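Local atomic coordinates of putative transcriptional regulator (Streptomyces coelicolor A3, PDB entry 2PQQ), a protein that probably binds cAMP and DNA to regulate transcription, this chain being its N-terminal cyclic nucleotide-binding domain. Residues A26-V31 against D47-V52; G36-H41 against T94-T99; V51-K56 against K102-G107; V57-T62 against A72-S77. One frame throughout, in Å; residues are numbered along the deposited sequence.

Interaction 1 of 4, residues A26-V31 against D47-V52; sequences ASMSEV and DRLYVV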
loop_
_atom_site.group_PDB
_atom_site.type_symbol
_atom_site.label_atom_id
_atom_site.label_comp_id
_atom_site.label_asym_id
_atom_site.label_seq_id
_atom_site.Cartn_x
_atom_site.Cartn_y
_atom_site.Cartn_z
ATOM N N ALA A 26 0.737 31.034 15.577
ATOM C CA ALA A 26 0.142 31.650 16.777
ATOM C C ALA A 26 -0.709 30.634 17.552
ATOM O O ALA A 26 -0.830 30.712 18.776
ATOM C CB ALA A 26 -0.698 32.850 16.401
ATOM N N SER A 27 -1.278 29.679 16.821
ATOM C CA SER A 27 -2.164 28.658 17.420
ATOM C C SER A 27 -1.425 27.578 18.172
ATOM O O SER A 27 -2.017 26.887 19.001
ATOM C CB SER A 27 -3.018 28.026 16.337
ATOM O OG SER A 27 -3.958 28.980 15.899
HETATM N N MSE A 28 -0.122 27.443 17.903
HETATM C CA MSE A 28 0.654 26.330 18.452
HETATM C C MSE A 28 1.232 26.618 19.837
HETATM O O MSE A 28 1.392 27.779 20.232
HETATM C CB MSE A 28 1.771 25.910 17.486
HETATM C CG MSE A 28 1.229 25.330 16.178
HETATM SE SE MSE A 28 2.618 25.062 14.830
HETATM C CE MSE A 28 2.620 23.103 14.888
ATOM N N SER A 29 1.526 25.550 20.573
ATOM C CA SER A 29 2.209 25.685 21.853
ATOM C C SER A 29 3.619 25.106 21.833
ATOM O O SER A 29 3.901 24.128 21.113
ATOM C CB SER A 29 1.366 25.116 22.997
ATOM O OG SER A 29 0.591 24.022 22.559
ATOM N N GLU A 30 4.511 25.753 22.582
ATOM C CA GLU A 30 5.908 25.356 22.680
ATOM C C GLU A 30 6.017 24.207 23.672
ATOM O O GLU A 30 5.384 24.231 24.720
ATOM C CB GLU A 30 6.751 26.524 23.203
ATOM C CG GLU A 30 7.597 27.229 22.159
ATOM C CD GLU A 30 8.927 26.519 21.944
ATOM O OE1 GLU A 30 8.936 25.483 21.227
ATOM O OE2 GLU A 30 9.956 27.000 22.497
ATOM N N VAL A 31 6.793 23.193 23.313
ATOM C CA VAL A 31 7.112 22.082 24.206
ATOM C C VAL A 31 8.657 21.951 24.221
ATOM O O VAL A 31 9.295 22.089 23.183
ATOM C CB VAL A 31 6.410 20.761 23.732
ATOM C CG1 VAL A 31 6.799 19.595 24.606
ATOM C CG2 VAL A 31 4.886 20.915 23.734
ATOM N N ASP A 47 -3.855 13.423 20.469
ATOM C CA ASP A 47 -4.730 14.340 19.714
ATOM C C ASP A 47 -3.967 15.586 19.304
ATOM O O ASP A 47 -4.570 16.635 19.057
ATOM C CB ASP A 47 -6.029 14.683 20.503
ATOM C CG ASP A 47 -5.817 15.738 21.614
ATOM O OD1 ASP A 47 -4.737 15.760 22.250
ATOM O OD2 ASP A 47 -6.748 16.562 21.850
ATOM N N ARG A 48 -2.638 15.453 19.229
ATOM C CA ARG A 48 -1.738 16.553 18.892
ATOM C C ARG A 48 -0.788 16.132 17.807
ATOM O O ARG A 48 -0.305 15.006 17.814
ATOM C CB ARG A 48 -0.843 16.929 20.088
ATOM C CG ARG A 48 -1.474 17.698 21.183
ATOM C CD ARG A 48 -0.461 17.858 22.301
ATOM N NE ARG A 48 -0.353 19.248 22.749
ATOM C CZ ARG A 48 0.552 19.696 23.627
ATOM N NH1 ARG A 48 1.447 18.866 24.164
ATOM N NH2 ARG A 48 0.572 20.980 23.960
ATOM N N LEU A 49 -0.483 17.051 16.936
ATOM C CA LEU A 49 0.592 16.999 15.990
ATOM C C LEU A 49 1.743 17.817 16.522
ATOM O O LEU A 49 1.505 18.761 17.191
ATOM C CB LEU A 49 0.070 17.632 14.728
ATOM C CG LEU A 49 0.881 18.258 13.638
ATOM C CD1 LEU A 49 0.032 18.389 12.444
ATOM C CD2 LEU A 49 1.409 19.546 14.037
ATOM N N TYR A 50 2.975 17.427 16.239
ATOM C CA TYR A 50 4.141 18.217 16.645
ATOM C C TYR A 50 4.998 18.480 15.418
ATOM O O TYR A 50 5.048 17.655 14.503
ATOM C CB TYR A 50 5.006 17.484 17.690
ATOM C CG TYR A 50 4.320 17.076 18.977
ATOM C CD1 TYR A 50 4.418 17.864 20.131
ATOM C CD2 TYR A 50 3.594 15.879 19.052
ATOM C CE1 TYR A 50 3.749 17.483 21.329
ATOM C CE2 TYR A 50 2.950 15.481 20.244
ATOM C CZ TYR A 50 3.021 16.291 21.362
ATOM O OH TYR A 50 2.416 15.859 22.536
ATOM N N VAL A 51 5.710 19.577 15.394
ATOM C CA VAL A 51 6.773 19.807 14.440
ATOM C C VAL A 51 7.998 19.986 15.286
ATOM O O VAL A 51 7.993 20.777 16.167
ATOM C CB VAL A 51 6.509 21.066 13.608
ATOM C CG1 VAL A 51 7.676 21.414 12.791
ATOM C CG2 VAL A 51 5.296 20.898 12.738
ATOM N N VAL A 52 8.989 19.137 15.098
ATOM C CA VAL A 52 10.226 19.287 15.862
ATOM C C VAL A 52 10.952 20.531 15.333
ATOM O O VAL A 52 11.171 20.651 14.120
ATOM C CB VAL A 52 11.163 18.030 15.721
ATOM C CG1 VAL A 52 12.529 18.295 16.339
ATOM C CG2 VAL A 52 10.540 16.828 16.364
#
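S29 and V31 lie on a strand that passes the strand of R48 and Y50 with 64° between their N-to-C directions. The two axes come no closer than 9.2 Å, about two strand spacings, so the backbones do not pair and the meeting is left to side chains. The gap is occupied by strand 101-107, which bonds through its backbone to both: S29 with A105 and V31 with L103 on one flank, L49 with L106 on the other. This is one wall of the curled antiparallel beta roll of the cyclic nucleotide-binding domain, and here the contact reaches across strand 101-107.

Two layers of contact result, one on each face of that strand. In one, M28, a selenomethionine, bends at chi3 (110°) and its terminal methyl does all the touching. M28 CE lies 3.9 Å from L49 CD2. The same CE is 4.1 Å from V51 CG2, with these two side chains nearly at right angles; L7 packs on M28.

In the other layer R48 points toward strand 29-31, and the end of the Y50 side chain comes near V31; both touch A105 of the strand between. R48 bends at chi3, and its NH2 gives a weak hydrogen bond to S29 OG, 3.3 Å long and only 123° at the hydrogen. NH1 of R48 sits 4.0 Å from V31 CG2, a methyl approaching obliquely to the guanidinium from the opposite direction. That methyl also meets the edge of the Y50 ring, V31 CG2 to Y50 CE1 being 4.3 Å, while L39 and F40 pack against Y50.

Interaction 2 of 4, residues G36-H41 against T94-T99; sequences GDTLFH and TGTALT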
loop_
_atom_site.group_PDB
_atom_site.type_symbol
_atom_site.label_atom_id
_atom_site.label_comp_id
_atom_site.label_asym_id
_atom_site.label_seq_id
_atom_site.Cartn_x
_atom_site.Cartn_y
_atom_site.Cartn_z
ATOM N N GLY A 36 16.193 12.068 27.252
ATOM C CA GLY A 36 15.592 10.969 27.985
ATOM C C GLY A 36 14.160 11.238 28.438
ATOM O O GLY A 36 13.508 10.349 28.992
ATOM N N ASP A 37 13.673 12.462 28.240
ATOM C CA ASP A 37 12.249 12.765 28.446
ATOM C C ASP A 37 11.431 12.008 27.418
ATOM O O ASP A 37 11.890 11.820 26.292
ATOM C CB ASP A 37 11.967 14.261 28.279
ATOM C CG ASP A 37 12.204 15.060 29.562
ATOM O OD1 ASP A 37 12.636 14.481 30.572
ATOM O OD2 ASP A 37 11.937 16.284 29.549
ATOM N N THR A 38 10.232 11.569 27.798
ATOM C CA THR A 38 9.336 10.967 26.833
ATOM C C THR A 38 8.295 11.992 26.402
ATOM O O THR A 38 7.668 12.646 27.241
ATOM C CB THR A 38 8.642 9.670 27.341
ATOM O OG1 THR A 38 7.453 10.011 28.062
ATOM C CG2 THR A 38 9.555 8.839 28.223
ATOM N N LEU A 39 8.141 12.150 25.086
ATOM C CA LEU A 39 7.100 13.013 24.516
ATOM C C LEU A 39 5.692 12.453 24.763
ATOM O O LEU A 39 4.747 13.175 25.151
ATOM C CB LEU A 39 7.324 13.169 23.004
ATOM C CG LEU A 39 6.404 14.111 22.234
ATOM C CD1 LEU A 39 6.518 15.522 22.798
ATOM C CD2 LEU A 39 6.764 14.103 20.758
ATOM N N PHE A 40 5.529 11.186 24.435
ATOM C CA PHE A 40 4.328 10.463 24.789
ATOM C C PHE A 40 4.660 8.991 24.835
ATOM O O PHE A 40 5.694 8.570 24.325
ATOM C CB PHE A 40 3.144 10.758 23.822
ATOM C CG PHE A 40 3.498 10.627 22.343
ATOM C CD1 PHE A 40 3.606 11.761 21.539
ATOM C CD2 PHE A 40 3.723 9.376 21.766
ATOM C CE1 PHE A 40 3.908 11.648 20.174
ATOM C CE2 PHE A 40 4.034 9.253 20.423
ATOM C CZ PHE A 40 4.148 10.389 19.622
ATOM N N HIS A 41 3.795 8.211 25.477
ATOM C CA HIS A 41 3.990 6.772 25.578
ATOM C C HIS A 41 3.084 6.062 24.608
ATOM O O HIS A 41 1.944 6.470 24.435
ATOM C CB HIS A 41 3.648 6.287 26.988
ATOM C CG HIS A 41 4.685 6.629 28.011
ATOM N ND1 HIS A 41 4.613 7.763 28.793
ATOM C CD2 HIS A 41 5.830 6.001 28.363
ATOM C CE1 HIS A 41 5.655 7.803 29.603
ATOM N NE2 HIS A 41 6.416 6.751 29.355
ATOM N N THR A 94 6.141 5.152 21.277
ATOM C CA THR A 94 6.705 6.020 22.306
ATOM C C THR A 94 7.742 6.941 21.656
ATOM O O THR A 94 8.512 6.512 20.816
ATOM C CB THR A 94 7.347 5.189 23.445
ATOM O OG1 THR A 94 6.323 4.414 24.075
ATOM C CG2 THR A 94 7.999 6.096 24.499
ATOM N N GLY A 95 7.718 8.217 22.023
ATOM C CA GLY A 95 8.666 9.174 21.511
ATOM C C GLY A 95 9.557 9.554 22.662
ATOM O O GLY A 95 9.074 9.997 23.695
ATOM N N THR A 96 10.854 9.338 22.480
ATOM C CA THR A 96 11.850 9.605 23.504
ATOM C C THR A 96 12.888 10.614 22.988
ATOM O O THR A 96 13.444 10.451 21.920
ATOM C CB THR A 96 12.509 8.296 23.950
ATOM O OG1 THR A 96 11.492 7.440 24.484
ATOM C CG2 THR A 96 13.583 8.529 25.013
ATOM N N ALA A 97 13.102 11.672 23.753
ATOM C CA ALA A 97 14.050 12.710 23.399
ATOM C C ALA A 97 15.463 12.122 23.471
ATOM O O ALA A 97 15.866 11.548 24.492
ATOM C CB ALA A 97 13.914 13.911 24.346
ATOM N N LEU A 98 16.207 12.234 22.384
ATOM C CA LEU A 98 17.611 11.795 22.392
ATOM C C LEU A 98 18.551 12.909 22.784
ATOM O O LEU A 98 19.735 12.669 23.117
ATOM C CB LEU A 98 18.018 11.274 21.022
ATOM C CG LEU A 98 17.252 10.045 20.590
ATOM C CD1 LEU A 98 17.430 9.847 19.074
ATOM C CD2 LEU A 98 17.709 8.822 21.403
ATOM N N THR A 99 18.031 14.132 22.719
ATOM C CA THR A 99 18.797 15.337 23.018
ATOM C C THR A 99 17.852 16.312 23.709
ATOM O O THR A 99 16.708 15.967 24.029
ATOM C CB THR A 99 19.296 16.019 21.717
ATOM O OG1 THR A 99 18.167 16.335 20.897
ATOM C CG2 THR A 99 20.210 15.113 20.928
#
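T38 and T96 face each other as an antiparallel, non-hydrogen-bonded pair at the margin of the four-stranded sheet in which strand 94-97 lies between 38-40 and 57-62. Backbone bonds hold the ladder on either side of this pair. A97 N lies nearly in line with the C=O bond of D37, giving 2.8 Å from A97 N to D37 O and 171° at the hydrogen. A97 O in turn receives G36 N, also at 2.8 Å. L39 N reaches G95 O in 2.7 Å, but bent (143°), where the 36-41 chain turns a corner at L39. Past that corner, G95 N donates to F40 O.

The sheet is one face of the beta roll of the cyclic nucleotide-binding domain. Strand 94-97 follows closely on R91, which falls in the segment corresponding to the phosphate-binding cassette of relatives. F40 CG stands between backbone N and carbonyl carbon (chi1 50°), which carries the ring over to strand 94-97, with F40 CE2 obliquely 4.1 Å from G95 N. The ring also makes a cation-pi contact with R91 and packs on I80 and Y50.

T94 turns CG2 anti to its own N, so the methyl rests 3.4 Å from F40 O, and leaves OG1 beside H41, 3.6 Å from H41 CA, where it bonds to E42 N. T96 sends OG1 to H60 NE2, its CG2 lying 3.9 Å from D37 O.

Interaction 3 of 4, residues V51-K56 against K102-G107; sequences VVTEGK and KLLALG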
loop_
_atom_site.group_PDB
_atom_site.type_symbol
_atom_site.label_atom_id
_atom_site.label_comp_id
_atom_site.label_asym_id
_atom_site.label_seq_id
_atom_site.Cartn_x
_atom_site.Cartn_y
_atom_site.Cartn_z
ATOM N N VAL A 51 5.710 19.577 15.394
ATOM C CA VAL A 51 6.773 19.807 14.440
ATOM C C VAL A 51 7.998 19.986 15.286
ATOM O O VAL A 51 7.993 20.777 16.167
ATOM C CB VAL A 51 6.509 21.066 13.608
ATOM C CG1 VAL A 51 7.676 21.414 12.791
ATOM C CG2 VAL A 51 5.296 20.898 12.738
ATOM N N VAL A 52 8.989 19.137 15.098
ATOM C CA VAL A 52 10.226 19.287 15.862
ATOM C C VAL A 52 10.952 20.531 15.333
ATOM O O VAL A 52 11.171 20.651 14.120
ATOM C CB VAL A 52 11.163 18.030 15.721
ATOM C CG1 VAL A 52 12.529 18.295 16.339
ATOM C CG2 VAL A 52 10.540 16.828 16.364
ATOM N N THR A 53 11.366 21.432 16.221
ATOM C CA THR A 53 12.136 22.598 15.768
ATOM C C THR A 53 13.643 22.529 16.114
ATOM O O THR A 53 14.462 23.233 15.509
ATOM C CB THR A 53 11.503 23.926 16.234
ATOM O OG1 THR A 53 11.601 24.029 17.653
ATOM C CG2 THR A 53 10.011 23.973 15.850
ATOM N N GLU A 54 13.998 21.688 17.077
ATOM C CA GLU A 54 15.410 21.372 17.351
ATOM C C GLU A 54 15.519 20.097 18.170
ATOM O O GLU A 54 14.604 19.758 18.937
ATOM C CB GLU A 54 16.147 22.522 18.055
ATOM C CG GLU A 54 15.572 22.976 19.389
ATOM C CD GLU A 54 16.299 24.207 19.950
ATOM O OE1 GLU A 54 16.191 25.311 19.354
ATOM O OE2 GLU A 54 16.971 24.074 20.997
ATOM N N GLY A 55 16.633 19.400 17.987
ATOM C CA GLY A 55 16.890 18.142 18.669
ATOM C C GLY A 55 16.336 16.968 17.887
ATOM O O GLY A 55 15.811 17.131 16.784
ATOM N N LYS A 56 16.457 15.782 18.474
ATOM C CA LYS A 56 16.009 14.544 17.858
ATOM C C LYS A 56 15.115 13.766 18.812
ATOM O O LYS A 56 15.431 13.629 19.999
ATOM C CB LYS A 56 17.229 13.689 17.490
ATOM C CG LYS A 56 18.150 14.379 16.489
ATOM C CD LYS A 56 19.416 13.576 16.189
ATOM C CE LYS A 56 20.190 14.252 15.068
ATOM N NZ LYS A 56 19.245 14.969 14.138
ATOM N N LYS A 102 13.058 20.842 21.250
ATOM C CA LYS A 102 11.953 21.791 21.260
ATOM C C LYS A 102 11.026 21.432 20.112
ATOM O O LYS A 102 11.482 20.992 19.036
ATOM C CB LYS A 102 12.457 23.226 21.125
ATOM C CG LYS A 102 13.162 23.753 22.366
ATOM C CD LYS A 102 13.670 25.185 22.169
ATOM C CE LYS A 102 14.728 25.572 23.197
ATOM N NZ LYS A 102 14.207 25.557 24.610
ATOM N N LEU A 103 9.726 21.576 20.372
ATOM C CA LEU A 103 8.678 21.252 19.413
ATOM C C LEU A 103 7.574 22.309 19.467
ATOM O O LEU A 103 7.417 23.001 20.477
ATOM C CB LEU A 103 8.027 19.890 19.718
ATOM C CG LEU A 103 8.855 18.668 20.137
ATOM C CD1 LEU A 103 8.792 18.512 21.632
ATOM C CD2 LEU A 103 8.307 17.430 19.480
ATOM N N LEU A 104 6.814 22.406 18.384
ATOM C CA LEU A 104 5.583 23.191 18.382
ATOM C C LEU A 104 4.438 22.199 18.233
ATOM O O LEU A 104 4.511 21.327 17.380
ATOM C CB LEU A 104 5.601 24.165 17.206
ATOM C CG LEU A 104 6.564 25.338 17.426
ATOM C CD1 LEU A 104 6.691 26.184 16.151
ATOM C CD2 LEU A 104 6.113 26.187 18.615
ATOM N N ALA A 105 3.405 22.324 19.046
ATOM C CA ALA A 105 2.308 21.351 19.040
ATOM C C ALA A 105 1.002 21.992 18.606
ATOM O O ALA A 105 0.700 23.120 19.004
ATOM C CB ALA A 105 2.152 20.759 20.437
ATOM N N LEU A 106 0.210 21.286 17.806
ATOM C CA LEU A 106 -1.159 21.750 17.510
ATOM C C LEU A 106 -2.127 20.640 17.904
ATOM O O LEU A 106 -1.974 19.514 17.448
ATOM C CB LEU A 106 -1.304 22.118 16.019
ATOM C CG LEU A 106 -2.617 22.801 15.561
ATOM C CD1 LEU A 106 -2.761 24.258 16.080
ATOM C CD2 LEU A 106 -2.806 22.745 14.039
ATOM N N GLY A 107 -3.107 20.952 18.757
ATOM C CA GLY A 107 -4.084 19.967 19.215
ATOM C C GLY A 107 -5.351 19.987 18.375
ATOM O O GLY A 107 -5.719 21.018 17.788
#
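A classic beta bulge joins T53 and E54 to the single residue K102, within an antiparallel pair of strands of the beta roll. Before the bulge the ladder is regular: V51 and L104 exchange two bonds, V51 N to L104 O and L104 N to V51 O. Next, V52 faces L103 as a non-hydrogen-bonded pair, their methyls V52 CG2 and L103 CD2 3.9 Å apart. The register then slips by one residue. K102 O accepts from T53 N at 2.9 Å and from E54 N at 3.3 Å, both arriving from one face of the carbonyl plane. A weak third approach comes from T53 OG1, which its chi1 of 67° places between backbone N and carbonyl carbon, 3.3 Å from K102 O. K102 N closes the bulge by donating to E54 O.

E54 and K102 run side by side in the same direction, E54 CG lying 3.6 Å from K102 CB. E54 OE2 stops 4.8 Å short of K102 NZ, with no salt bridge, and lies close to the like-charged E100 OE2, a repulsion K102 may soften. Strand 29-33 covers the far edge of 102-107, with V31 bonded to L103, while R25 of helix 18-27 packs on L104.

Interaction 4 of 4, residues V57-T62 against A72-S77; sequences VKLHRT and AVVGPS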
loop_
_atom_site.group_PDB
_atom_site.type_symbol
_atom_site.label_atom_id
_atom_site.label_comp_id
_atom_site.label_asym_id
_atom_site.label_seq_id
_atom_site.Cartn_x
_atom_site.Cartn_y
_atom_site.Cartn_z
ATOM N N VAL A 57 14.009 13.260 18.268
ATOM C CA VAL A 57 13.092 12.375 18.960
ATOM C C VAL A 57 13.113 10.992 18.286
ATOM O O VAL A 57 12.819 10.868 17.096
ATOM C CB VAL A 57 11.642 12.926 18.929
ATOM C CG1 VAL A 57 10.700 11.980 19.616
ATOM C CG2 VAL A 57 11.576 14.298 19.591
ATOM N N LYS A 58 13.459 9.956 19.051
ATOM C CA LYS A 58 13.371 8.583 18.563
ATOM C C LYS A 58 11.969 8.033 18.827
ATOM O O LYS A 58 11.493 8.080 19.955
ATOM C CB LYS A 58 14.410 7.694 19.263
ATOM C CG LYS A 58 14.316 6.226 18.906
ATOM C CD LYS A 58 14.982 5.392 19.983
ATOM C CE LYS A 58 14.486 3.966 19.939
ATOM N NZ LYS A 58 15.404 3.023 19.252
ATOM N N LEU A 59 11.314 7.531 17.788
ATOM C CA LEU A 59 10.038 6.847 17.957
ATOM C C LEU A 59 10.284 5.335 18.047
ATOM O O LEU A 59 11.088 4.801 17.281
ATOM C CB LEU A 59 9.075 7.191 16.813
ATOM C CG LEU A 59 8.524 8.623 16.728
ATOM C CD1 LEU A 59 7.788 8.825 15.427
ATOM C CD2 LEU A 59 7.598 8.904 17.890
ATOM N N HIS A 60 9.651 4.669 19.023
ATOM C CA HIS A 60 9.819 3.209 19.220
ATOM C C HIS A 60 8.551 2.501 19.746
ATOM O O HIS A 60 7.680 3.122 20.363
ATOM C CB HIS A 60 11.041 2.882 20.097
ATOM C CG HIS A 60 11.083 3.642 21.384
ATOM N ND1 HIS A 60 10.602 3.129 22.570
ATOM C CD2 HIS A 60 11.516 4.895 21.665
ATOM C CE1 HIS A 60 10.753 4.023 23.529
ATOM N NE2 HIS A 60 11.292 5.110 23.004
ATOM N N ARG A 61 8.491 1.186 19.516
ATOM C CA ARG A 61 7.305 0.370 19.767
ATOM C C ARG A 61 7.727 -0.938 20.457
ATOM O O ARG A 61 8.805 -1.479 20.176
ATOM C CB ARG A 61 6.597 0.104 18.433
ATOM C CG ARG A 61 5.266 -0.641 18.505
ATOM C CD ARG A 61 4.541 -0.603 17.149
ATOM N NE ARG A 61 4.252 0.766 16.716
ATOM C CZ ARG A 61 4.192 1.169 15.447
ATOM N NH1 ARG A 61 4.405 0.312 14.457
ATOM N NH2 ARG A 61 3.935 2.441 15.168
ATOM N N THR A 62 6.894 -1.429 21.374
ATOM C CA THR A 62 7.260 -2.575 22.191
ATOM C C THR A 62 7.097 -3.875 21.413
ATOM O O THR A 62 6.009 -4.182 20.924
ATOM C CB THR A 62 6.447 -2.637 23.498
ATOM O OG1 THR A 62 6.486 -1.360 24.146
ATOM C CG2 THR A 62 7.012 -3.715 24.447
ATOM N N ALA A 72 11.651 5.336 14.062
ATOM C CA ALA A 72 12.122 6.517 13.332
ATOM C C ALA A 72 12.964 7.400 14.246
ATOM O O ALA A 72 12.884 7.288 15.472
ATOM C CB ALA A 72 10.931 7.314 12.773
ATOM N N VAL A 73 13.780 8.263 13.652
ATOM C CA VAL A 73 14.420 9.360 14.390
ATOM C C VAL A 73 13.994 10.666 13.725
ATOM O O VAL A 73 14.280 10.904 12.547
ATOM C CB VAL A 73 15.969 9.251 14.454
ATOM C CG1 VAL A 73 16.571 10.511 15.082
ATOM C CG2 VAL A 73 16.397 8.027 15.250
ATOM N N VAL A 74 13.303 11.506 14.483
ATOM C CA VAL A 74 12.674 12.691 13.924
ATOM C C VAL A 74 13.434 13.932 14.353
ATOM O O VAL A 74 13.635 14.158 15.545
ATOM C CB VAL A 74 11.184 12.793 14.355
ATOM C CG1 VAL A 74 10.525 14.045 13.762
ATOM C CG2 VAL A 74 10.412 11.534 13.976
ATOM N N GLY A 75 13.860 14.736 13.379
ATOM C CA GLY A 75 14.616 15.951 13.666
ATOM C C GLY A 75 13.952 17.229 13.187
ATOM O O GLY A 75 12.776 17.223 12.820
ATOM N N PRO A 76 14.716 18.335 13.152
ATOM C CA PRO A 76 14.115 19.639 12.884
ATOM C C PRO A 76 13.281 19.660 11.594
ATOM O O PRO A 76 13.715 19.136 10.566
ATOM C CB PRO A 76 15.324 20.572 12.799
ATOM C CG PRO A 76 16.373 19.890 13.626
ATOM C CD PRO A 76 16.180 18.437 13.317
ATOM N N SER A 77 12.077 20.221 11.699
ATOM C CA SER A 77 11.137 20.427 10.581
ATOM C C SER A 77 10.292 19.207 10.220
ATOM O O SER A 77 9.503 19.268 9.286
ATOM C CB SER A 77 11.857 20.990 9.330
ATOM O OG SER A 77 12.138 19.955 8.402
#
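L59 and V74 meet because their first torsions bring a branch of each into contact: L59 CG is anti to its carbonyl carbon (chi1 -69°), and V74 CG2 is likewise anti to its carbonyl carbon, beside its N. This brings L59 CD1 to 4.0 Å from V74 CG2. The same CD1 is 4.4 Å from A72 CB, so one leucine methyl touches two residues of the partner strand on the face shared by V57, L59, A72 and V74.

The strands form a beta hairpin, antiparallel at 154°. V57 and V74 exchange bonds, V74 N to V57 O being 2.7 Å and nearly straight (171°), and V57 N to V74 O 2.9 Å, in the carbonyl plane. L59 N donates to A72 O at 2.8 Å; the return bond, A72 N to L59 O, is weak. K58 and V73 form the non-hydrogen-bonded pair between them, on the other face, and the K58 methylene CG lies 3.9 Å from A72 O.

The apolar face of V57, L59 and V74 rests on I80 of strand 79-80, while D147 of the second subunit packs on L59. Strand 57-62 is flanked on its other side by strand 94-97, with K58 bonded to T96 and H60 to T94.

How the interactions relate
Interactions 1 and 3 are the nearest pair, centres about 6 Å apart: they share V51 and V52, and the 102-107 strand of interaction 3 bonds directly to that of S29, with S29 O 2.8 Å from A105 N. Interactions 2 and 4 lie in the second sheet, centres about 8 Å apart, joined by T94 N to H60 O at 2.7 Å. The two sheets meet through side chains, Y50 CE1 lying 3.7 Å from L39 CD1, and V52 O, 2.6 Å from S77 N, probably accepts a hydrogen bond from the loop that follows strand 68-74. Together the two sheets form the roll that in relatives holds the nucleotide, with R91 near interactions 1 and 2.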